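Local coordinates for protein adenosylmethionine-8-amino-7-oxononanoate aminotransferase (Methanocaldococcus jannaschii, PDB 6ZHK) that probably transfers the amino group of S-adenosylmethionine to 8-amino-7-oxononanoate with the help of pyridoxal phosphate, making the 7,8-diaminononanoate needed for biotin, at residues Gly236-Asp248 with Asp387-Leu399. Residues are numbered along the deposited sequence; the frame is centred on the assembly and turned at random. Where two conformers were deposited one is given.
Sequences GIMGSAGMIPYPD and DVRGRGFMVGIEL
Two β-hairpins meet here: Ile237-Pro245, whose G1 bulge at Met243 and Ile244 faces Met238, and Asp387-Leu399, which turns through a type II' turn and forms two strands of a three-stranded antiparallel sheet with strand 436-439. Arg389 and Arg391 bind carbonyls of the first hairpin. Bent at chi2 (-72°), Arg389 comes side-on to Gly242 O, which takes bonds from NE (2.9 Å) and NH2 (3.0 Å) in the guanidinium plane, while Ile244 CG1 lies over one face. Arg389 NH1 makes salt bridges to Asp387 OD2 (2.7 Å), on its anti lone pair, and to Glu398 OE1, met from above the carboxylate plane. Arg391, extended from CG to NE, donates NE to Gly236 O (2.8 Å) from the face opposite Tyr246 N; Arg391 NH2 forms a salt bridge with Asp248 OD1 (3.0 Å), the carboxylate and guanidinium nearly coplanar. Pro245 lies between the arginines, its CD 3.8 Å from Arg389 CG and its CB 4.0 Å from Arg391 CG; deeper, Met394 CB sits against Met243 SD and Ile237 CD1. With Arg389 cut back to an alanine, Gly242 O would probably lose both donors, and Asp387 and Glu398 their shared cation. Arg389 thus ties an uncharged turn to an acidic pair that probably balances its charge, and bonds to both fix the guanidinium's rotation.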
ATOM      1  N   GLY A 236       4.093  21.808   4.168  1.00 19.97           N
ATOM      2  CA  GLY A 236       4.014  23.056   4.918  1.00 20.09           C
ATOM      3  C   GLY A 236       4.108  22.798   6.405  1.00 20.24           C
ATOM      4  O   GLY A 236       4.226  23.752   7.201  1.00 20.29           O
ATOM      5  N   ILE A 237       4.046  21.505   6.774  1.00 15.13           N
ATOM      6  CA  ILE A 237       4.273  21.160   8.153  1.00 17.89           C
ATOM      7  C   ILE A 237       4.845  19.747   8.220  1.00 17.02           C
ATOM      8  O   ILE A 237       4.577  18.958   7.347  1.00 17.68           O
ATOM      9  CB  ILE A 237       2.954  21.292   8.926  1.00 19.18           C
ATOM     10  CG1 ILE A 237       3.079  20.934  10.424  1.00 20.05           C
ATOM     11  CG2 ILE A 237       1.885  20.505   8.220  1.00 19.66           C
ATOM     12  CD1 ILE A 237       1.885  21.471  11.199  1.00 16.42           C
ATOM     13  N   MET A 238       5.789  19.551   9.131  1.00 17.58           N
ATOM     14  CA  MET A 238       6.395  18.246   9.352  1.00 19.54           C
ATOM     15  C   MET A 238       5.581  17.509  10.423  1.00 20.15           C
ATOM     16  O   MET A 238       5.632  17.844  11.613  1.00 21.82           O
ATOM     17  CB  MET A 238       7.860  18.412   9.768  1.00 19.79           C
ATOM     18  CG  MET A 238       8.670  19.361   8.810  1.00 19.60           C
ATOM     19  SD  MET A 238      10.359  19.617   9.442  1.00 24.85           S
ATOM     20  CE  MET A 238      11.015  17.994   9.069  1.00 21.26           C
ATOM     21  N   GLY A 239       4.789  16.530  10.001  1.00 19.62           N
ATOM     22  CA  GLY A 239       3.877  15.881  10.933  1.00 20.52           C
ATOM     23  C   GLY A 239       4.600  15.045  11.988  1.00 18.85           C
ATOM     24  O   GLY A 239       4.503  15.298  13.217  1.00 16.88           O
ATOM     25  N   SER A 240       5.239  13.996  11.499  1.00 19.86           N
ATOM     26  CA  SER A 240       5.836  12.985  12.370  1.00 19.54           C
ATOM     27  C   SER A 240       6.984  13.589  13.191  1.00 20.22           C
ATOM     28  O   SER A 240       7.296  13.138  14.301  1.00 21.33           O
ATOM     29  CB  SER A 240       6.295  11.833  11.536  0.50 21.85           C
ATOM     30  OG  SER A 240       7.111  10.963  12.288  0.50 20.08           O
ATOM     31  N   ALA A 241       7.557  14.707  12.713  1.00 18.26           N
ATOM     32  CA  ALA A 241       8.589  15.378  13.498  1.00 22.46           C
ATOM     33  C   ALA A 241       7.970  16.117  14.692  1.00 23.02           C
ATOM     34  O   ALA A 241       8.706  16.618  15.530  1.00 28.89           O
ATOM     35  CB  ALA A 241       9.418  16.330  12.650  1.00 18.89           C
ATOM     36  N   GLY A 242       6.632  16.255  14.730  1.00 20.45           N
ATOM     37  CA  GLY A 242       5.943  16.837  15.870  1.00 17.68           C
ATOM     38  C   GLY A 242       5.139  18.084  15.511  1.00 20.50           C
ATOM     39  O   GLY A 242       5.125  19.068  16.280  1.00 23.26           O
ATOM     40  N   MET A 243       4.532  18.066  14.309  1.00 17.88           N
ATOM     41  CA  MET A 243       3.710  19.129  13.783  1.00 17.17           C
ATOM     42  C   MET A 243       4.485  20.432  13.782  1.00 20.77           C
ATOM     43  O   MET A 243       3.961  21.441  14.227  1.00 24.30           O
ATOM     44  CB  MET A 243       2.378  19.282  14.561  1.00 20.13           C
ATOM     45  CG  MET A 243       1.557  17.991  14.517  1.00 15.52           C
ATOM     46  SD  MET A 243       1.008  17.669  12.806  1.00 19.29           S
ATOM     47  CE  MET A 243       0.830  15.874  12.899  1.00 14.13           C
ATOM     48  N   ILE A 244       5.698  20.424  13.211  1.00 19.41           N
ATOM     49  CA  ILE A 244       6.421  21.681  13.132  1.00 22.51           C
ATOM     50  C   ILE A 244       6.168  22.338  11.776  1.00 22.63           C
ATOM     51  O   ILE A 244       6.453  21.762  10.741  1.00 21.45           O
ATOM     52  CB  ILE A 244       7.923  21.419  13.326  1.00 25.02           C
ATOM     53  CG1 ILE A 244       8.185  20.474  14.510  1.00 28.74           C
ATOM     54  CG2 ILE A 244       8.637  22.756  13.463  1.00 27.70           C
ATOM     55  CD1 ILE A 244       9.619  19.974  14.598  1.00 26.38           C
ATOM     56  N   PRO A 245       5.658  23.585  11.721  1.00 24.40           N
ATOM     57  CA  PRO A 245       5.423  24.236  10.444  1.00 21.14           C
ATOM     58  C   PRO A 245       6.783  24.510   9.800  1.00 22.29           C
ATOM     59  O   PRO A 245       7.778  24.797  10.478  1.00 19.26           O
ATOM     60  CB  PRO A 245       4.743  25.588  10.771  1.00 21.99           C
ATOM     61  CG  PRO A 245       4.992  25.775  12.258  1.00 27.46           C
ATOM     62  CD  PRO A 245       5.302  24.420  12.877  1.00 24.16           C
ATOM     63  N   TYR A 246       6.795  24.483   8.467  1.00 18.99           N
ATOM     64  CA  TYR A 246       7.855  25.125   7.712  1.00 20.77           C
ATOM     65  C   TYR A 246       7.579  26.621   7.811  1.00 21.86           C
ATOM     66  O   TYR A 246       6.415  27.011   7.731  1.00 22.54           O
ATOM     67  CB  TYR A 246       7.650  24.804   6.239  1.00 21.42           C
ATOM     68  CG  TYR A 246       8.065  23.415   5.825  1.00 23.60           C
ATOM     69  CD1 TYR A 246       7.382  22.314   6.298  1.00 27.94           C
ATOM     70  CD2 TYR A 246       9.103  23.208   4.943  1.00 28.29           C
ATOM     71  CE1 TYR A 246       7.739  21.035   5.927  1.00 27.74           C
ATOM     72  CE2 TYR A 246       9.450  21.928   4.530  1.00 32.83           C
ATOM     73  CZ  TYR A 246       8.790  20.839   5.068  1.00 25.95           C
ATOM     74  OH  TYR A 246       9.104  19.547   4.743  1.00 28.46           O
ATOM     75  N   PRO A 247       8.589  27.504   7.945  1.00 21.72           N
ATOM     76  CA  PRO A 247       8.313  28.948   7.942  1.00 24.88           C
ATOM     77  C   PRO A 247       7.608  29.383   6.664  1.00 27.20           C
ATOM     78  O   PRO A 247       7.824  28.799   5.605  1.00 25.76           O
ATOM     79  CB  PRO A 247       9.722  29.566   7.970  1.00 24.25           C
ATOM     80  CG  PRO A 247      10.596  28.513   8.584  1.00 28.49           C
ATOM     81  CD  PRO A 247      10.011  27.195   8.104  1.00 23.09           C
ATOM     82  N   ASP A 248       6.832  30.471   6.731  1.00 26.13           N
ATOM     83  CA  ASP A 248       6.217  31.044   5.540  1.00 30.20           C
ATOM     84  C   ASP A 248       7.336  31.404   4.565  1.00 26.15           C
ATOM     85  O   ASP A 248       8.413  31.827   4.997  1.00 25.84           O
ATOM     86  CB  ASP A 248       5.273  32.227   5.857  1.00 34.70           C
ATOM     87  CG  ASP A 248       3.932  31.797   6.447  1.00 42.11           C
ATOM     88  OD1 ASP A 248       3.604  30.574   6.354  1.00 44.81           O
ATOM     89  OD2 ASP A 248       3.204  32.673   6.972  1.00 40.37           O
ATOM     90  N   ASP A 387       6.420  24.548  23.823  1.00 25.85           N
ATOM     91  CA  ASP A 387       6.082  25.146  22.539  1.00 26.52           C
ATOM     92  C   ASP A 387       4.698  24.676  22.130  1.00 26.41           C
ATOM     93  O   ASP A 387       4.353  23.508  22.332  1.00 29.74           O
ATOM     94  CB  ASP A 387       7.164  24.816  21.480  1.00 26.77           C
ATOM     95  CG  ASP A 387       7.067  25.573  20.154  1.00 29.11           C
ATOM     96  OD1 ASP A 387       6.751  26.795  20.185  1.00 25.03           O
ATOM     97  OD2 ASP A 387       7.322  24.929  19.091  1.00 29.40           O
ATOM     98  N   VAL A 388       3.911  25.620  21.624  1.00 23.25           N
ATOM     99  CA  VAL A 388       2.634  25.356  20.973  1.00 24.15           C
ATOM    100  C   VAL A 388       2.739  25.855  19.541  1.00 22.96           C
ATOM    101  O   VAL A 388       2.995  27.032  19.310  1.00 21.00           O
ATOM    102  CB  VAL A 388       1.409  25.972  21.675  1.00 22.84           C
ATOM    103  CG1 VAL A 388       0.117  25.667  20.901  1.00 23.89           C
ATOM    104  CG2 VAL A 388       1.290  25.476  23.113  1.00 21.47           C
ATOM    105  N   ARG A 389       2.573  24.946  18.578  1.00 21.97           N
ATOM    106  CA  ARG A 389       2.842  25.324  17.198  1.00 21.61           C
ATOM    107  C   ARG A 389       2.015  24.467  16.259  1.00 22.89           C
ATOM    108  O   ARG A 389       1.540  23.409  16.658  1.00 21.83           O
ATOM    109  CB  ARG A 389       4.336  25.183  16.880  1.00 20.17           C
ATOM    110  CG  ARG A 389       4.811  23.763  16.591  1.00 21.92           C
ATOM    111  CD  ARG A 389       4.854  22.897  17.802  1.00 24.52           C
ATOM    112  NE  ARG A 389       5.578  21.627  17.645  1.00 27.12           N
ATOM    113  CZ  ARG A 389       6.760  21.324  18.205  1.00 21.61           C
ATOM    114  NH1 ARG A 389       7.405  22.204  18.958  1.00 24.23           N
ATOM    115  NH2 ARG A 389       7.216  20.092  18.130  1.00 21.67           N
ATOM    116  N   GLY A 390       1.862  24.934  15.014  1.00 22.50           N
ATOM    117  CA  GLY A 390       1.188  24.126  14.014  1.00 22.35           C
ATOM    118  C   GLY A 390       0.598  24.995  12.917  1.00 20.17           C
ATOM    119  O   GLY A 390       0.850  26.202  12.888  1.00 19.89           O
ATOM    120  N   ARG A 391      -0.253  24.401  12.081  1.00 19.59           N
ATOM    121  CA  ARG A 391      -1.005  25.147  11.084  1.00 19.95           C
ATOM    122  C   ARG A 391      -2.429  24.599  11.043  1.00 18.17           C
ATOM    123  O   ARG A 391      -2.620  23.383  10.968  1.00 18.56           O
ATOM    124  CB  ARG A 391      -0.459  24.921   9.670  1.00 19.28           C
ATOM    125  CG  ARG A 391       0.943  25.431   9.394  1.00 23.47           C
ATOM    126  CD  ARG A 391       1.170  25.327   7.867  1.00 27.12           C
ATOM    127  NE  ARG A 391       2.453  25.905   7.504  1.00 25.52           N
ATOM    128  CZ  ARG A 391       2.625  27.208   7.322  1.00 28.38           C
ATOM    129  NH1 ARG A 391       1.586  28.027   7.380  1.00 25.94           N
ATOM    130  NH2 ARG A 391       3.820  27.657   6.969  1.00 29.04           N
ATOM    131  N   GLY A 392      -3.414  25.483  11.163  1.00 18.39           N
ATOM    132  CA  GLY A 392      -4.832  25.087  11.141  1.00 19.42           C
ATOM    133  C   GLY A 392      -5.159  24.051  12.227  1.00 19.58           C
ATOM    134  O   GLY A 392      -4.880  24.273  13.415  1.00 19.85           O
ATOM    135  N   PHE A 393      -5.661  22.880  11.789  1.00 19.51           N
ATOM    136  CA  PHE A 393      -5.995  21.787  12.694  1.00 19.49           C
ATOM    137  C   PHE A 393      -4.852  20.765  12.820  1.00 23.07           C
ATOM    138  O   PHE A 393      -5.124  19.580  13.018  1.00 21.99           O
ATOM    139  CB  PHE A 393      -7.251  21.066  12.155  1.00 18.79           C
ATOM    140  CG  PHE A 393      -8.588  21.717  12.372  1.00 16.79           C
ATOM    141  CD1 PHE A 393      -8.896  22.297  13.601  1.00 17.97           C
ATOM    142  CD2 PHE A 393      -9.509  21.799  11.318  1.00 18.49           C
ATOM    143  CE1 PHE A 393     -10.137  22.901  13.813  1.00 19.69           C
ATOM    144  CE2 PHE A 393     -10.748  22.387  11.536  1.00 21.11           C
ATOM    145  CZ  PHE A 393     -11.057  22.926  12.776  1.00 19.17           C
ATOM    146  N   MET A 394      -3.586  21.177  12.597  1.00 16.69           N
ATOM    147  CA  MET A 394      -2.487  20.268  12.857  1.00 17.06           C
ATOM    148  C   MET A 394      -1.569  20.989  13.840  1.00 17.56           C
ATOM    149  O   MET A 394      -0.856  21.931  13.485  1.00 18.58           O
ATOM    150  CB  MET A 394      -1.701  20.010  11.561  1.00 15.19           C
ATOM    151  CG  MET A 394      -2.578  19.425  10.486  1.00 16.54           C
ATOM    152  SD  MET A 394      -1.689  19.085   8.928  1.00 18.45           S
ATOM    153  CE  MET A 394      -1.159  17.415   9.296  1.00 19.31           C
ATOM    154  N   VAL A 395      -1.582  20.536  15.088  1.00 18.13           N
ATOM    155  CA  VAL A 395      -0.972  21.278  16.181  1.00 17.16           C
ATOM    156  C   VAL A 395      -0.123  20.324  16.991  1.00 17.13           C
ATOM    157  O   VAL A 395      -0.501  19.171  17.215  1.00 17.35           O
ATOM    158  CB  VAL A 395      -2.056  21.991  17.033  1.00 19.98           C
ATOM    159  CG1 VAL A 395      -1.539  22.431  18.409  1.00 24.63           C
ATOM    160  CG2 VAL A 395      -2.622  23.178  16.291  1.00 19.91           C
ATOM    161  N   GLY A 396       1.045  20.793  17.428  1.00 17.44           N
ATOM    162  CA  GLY A 396       1.790  20.026  18.415  1.00 15.23           C
ATOM    163  C   GLY A 396       1.996  20.845  19.689  1.00 17.98           C
ATOM    164  O   GLY A 396       2.114  22.093  19.627  1.00 18.69           O
ATOM    165  N   ILE A 397       1.998  20.136  20.827  1.00 17.72           N
ATOM    166  CA  ILE A 397       2.307  20.765  22.116  1.00 20.06           C
ATOM    167  C   ILE A 397       3.467  20.009  22.727  1.00 19.49           C
ATOM    168  O   ILE A 397       3.317  18.847  23.128  1.00 18.66           O
ATOM    169  CB  ILE A 397       1.096  20.826  23.083  1.00 19.00           C
ATOM    170  CG1 ILE A 397      -0.068  21.546  22.436  1.00 20.90           C
ATOM    171  CG2 ILE A 397       1.477  21.446  24.440  1.00 19.53           C
ATOM    172  CD1 ILE A 397      -0.959  20.610  21.645  1.00 23.65           C
ATOM    173  N   GLU A 398       4.624  20.687  22.726  1.00 20.82           N
ATOM    174  CA  GLU A 398       5.908  20.079  23.035  1.00 24.19           C
ATOM    175  C   GLU A 398       6.168  20.154  24.542  1.00 25.38           C
ATOM    176  O   GLU A 398       6.261  21.249  25.099  1.00 26.85           O
ATOM    177  CB  GLU A 398       7.074  20.715  22.257  1.00 24.01           C
ATOM    178  CG  GLU A 398       8.354  19.946  22.540  1.00 29.35           C
ATOM    179  CD  GLU A 398       9.538  20.081  21.587  1.00 39.72           C
ATOM    180  OE1 GLU A 398       9.626  21.092  20.862  1.00 43.06           O
ATOM    181  OE2 GLU A 398      10.392  19.169  21.600  1.00 44.19           O
ATOM    182  N   LEU A 399       6.319  18.990  25.188  1.00 23.48           N
ATOM    183  CA  LEU A 399       6.491  18.958  26.642  1.00 23.32           C
ATOM    184  C   LEU A 399       7.971  19.071  26.972  1.00 23.89           C
ATOM    185  O   LEU A 399       8.762  18.478  26.263  1.00 22.99           O
ATOM    186  CB  LEU A 399       5.946  17.625  27.174  1.00 19.06           C
ATOM    187  CG  LEU A 399       4.426  17.488  26.997  1.00 21.85           C
ATOM    188  CD1 LEU A 399       3.897  16.092  27.360  1.00 21.07           C
ATOM    189  CD2 LEU A 399       3.662  18.571  27.727  1.00 23.81           C
TER
HETATM  190  O   HOH W   1       0.547  31.071   7.753  1.00 47.39           O